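Local coordinates for protein Isomerase/lactonizing enzyme (Agrobacterium fabrum str. C58, PDB 2NQL) that belongs to the mandelate racemase/muconate lactonizing enzyme family of the enolase superfamily and carries a sodium ion in its barrel domain, at residues I310-H315 and S332-L337. Sequence-based numbering, arbitrary orientation.
Sequences IDVIPH and STLSML
A single beta bridge joins V312 to L337 in the TIM-barrel-like domain of this enolase-superfamily protein, where the loop leaving helix 322-331 reaches the short strand 311-312 on its way to strand 340-342. Strand 311-312 pairs in parallel with strand 285-286 on one side, and the bridge takes up its other edge, and backbone hydrogen bonds of V312 with K338 and of P314 with E341 carry the pairing on. The hydrogen bond between the segments runs from V312 N to M336 O (2.9 Å) and is nearly straight at the hydrogen (164°), although the donor stands well above the carbonyl plane. L337 CA returns a CH...O contact to V312 O at 3.4 Å. A type I turn from L334 to L337, closed by L337 N to L334 O, delivers the chain to this bridge, with the bridged L337 as its last residue. V312 points at the loop: its CG2 meets M336 CB (3.8 Å) and its CG1, anti to the backbone N (chi1 178°), meets L334 CD1. P314 extends the apolar contact, its CD lying 3.6 Å from L337 CD1, while helices 295-308 and 322-331 pack against the same proline. M336 is bent at chi2 and chi3, which curls its chain around the carbonyl of I310. Its methyl CE ends 3.3 Å from I310 O and also touches OD1 of D311, the carboxylate oxygen salt-bridged to K338 NZ.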
# COMPACT_ATOMS: atom_id res chain seq x y z
N ILE A 310 20.08 8.24 -13.65
CA ILE A 310 18.75 8.84 -13.70
C ILE A 310 18.81 10.13 -12.87
O ILE A 310 19.30 10.10 -11.74
CB ILE A 310 17.67 7.84 -13.13
CG1 ILE A 310 17.64 6.57 -14.01
CG2 ILE A 310 16.27 8.51 -13.06
CD1 ILE A 310 16.83 5.40 -13.47
N ASP A 311 18.34 11.25 -13.44
CA ASP A 311 18.24 12.53 -12.70
C ASP A 311 17.20 12.46 -11.57
O ASP A 311 16.22 11.74 -11.67
CB ASP A 311 17.88 13.67 -13.65
CG ASP A 311 19.02 14.00 -14.61
OD1 ASP A 311 20.17 13.58 -14.36
OD2 ASP A 311 18.77 14.67 -15.62
N VAL A 312 17.43 13.21 -10.50
CA VAL A 312 16.50 13.27 -9.37
C VAL A 312 15.98 14.70 -9.24
O VAL A 312 16.76 15.65 -9.05
CB VAL A 312 17.18 12.82 -8.06
CG1 VAL A 312 16.20 12.93 -6.89
CG2 VAL A 312 17.74 11.38 -8.21
N ILE A 313 14.66 14.86 -9.40
CA ILE A 313 13.99 16.16 -9.24
C ILE A 313 12.76 15.95 -8.34
O ILE A 313 11.68 15.63 -8.84
CB ILE A 313 13.61 16.78 -10.61
CG1 ILE A 313 14.84 16.85 -11.55
CG2 ILE A 313 13.01 18.17 -10.44
CD1 ILE A 313 14.53 17.30 -12.94
N PRO A 314 12.95 16.05 -7.01
CA PRO A 314 11.90 15.73 -6.05
C PRO A 314 10.65 16.59 -6.15
O PRO A 314 10.68 17.76 -6.59
CB PRO A 314 12.58 15.91 -4.70
CG PRO A 314 14.03 15.67 -4.98
CD PRO A 314 14.20 16.37 -6.30
N HIS A 315 9.56 15.95 -5.76
CA HIS A 315 8.22 16.50 -5.69
C HIS A 315 8.08 17.40 -4.46
O HIS A 315 8.87 17.32 -3.49
CB HIS A 315 7.29 15.27 -5.60
CG HIS A 315 5.82 15.57 -5.57
ND1 HIS A 315 5.07 15.47 -4.42
CD2 HIS A 315 4.95 15.91 -6.55
CE1 HIS A 315 3.81 15.74 -4.69
NE2 HIS A 315 3.71 16.00 -5.98
N SER A 332 20.00 17.28 -0.92
CA SER A 332 21.29 17.99 -1.00
C SER A 332 22.51 17.07 -1.09
O SER A 332 23.55 17.50 -1.54
CB SER A 332 21.44 18.93 0.19
OG SER A 332 21.79 18.22 1.36
N THR A 333 22.34 15.82 -0.67
CA THR A 333 23.42 14.82 -0.62
C THR A 333 23.52 14.00 -1.91
O THR A 333 24.42 13.16 -2.04
CB THR A 333 23.18 13.80 0.55
OG1 THR A 333 22.08 12.93 0.20
CG2 THR A 333 22.91 14.54 1.85
N LEU A 334 22.60 14.23 -2.85
CA LEU A 334 22.41 13.35 -3.99
C LEU A 334 23.14 13.85 -5.22
O LEU A 334 22.90 14.95 -5.70
CB LEU A 334 20.92 13.15 -4.31
CG LEU A 334 20.01 12.62 -3.18
CD1 LEU A 334 18.53 12.47 -3.64
CD2 LEU A 334 20.53 11.29 -2.64
N SER A 335 24.04 13.00 -5.74
CA SER A 335 24.84 13.32 -6.93
C SER A 335 23.99 13.56 -8.19
O SER A 335 24.37 14.36 -9.05
CB SER A 335 25.87 12.21 -7.17
OG SER A 335 25.21 11.00 -7.51
N MET A 336 22.84 12.88 -8.28
CA MET A 336 21.96 13.02 -9.42
C MET A 336 20.91 14.15 -9.31
O MET A 336 20.10 14.33 -10.22
CB MET A 336 21.26 11.69 -9.69
CG MET A 336 22.19 10.52 -9.93
SD MET A 336 23.37 10.84 -11.29
CE MET A 336 22.32 11.17 -12.70
N LEU A 337 20.92 14.89 -8.19
CA LEU A 337 20.00 16.02 -8.03
C LEU A 337 20.18 17.11 -9.09
O LEU A 337 21.28 17.68 -9.23
CB LEU A 337 20.11 16.65 -6.64
CG LEU A 337 19.01 17.69 -6.36
CD1 LEU A 337 17.75 16.98 -5.94
CD2 LEU A 337 19.45 18.63 -5.29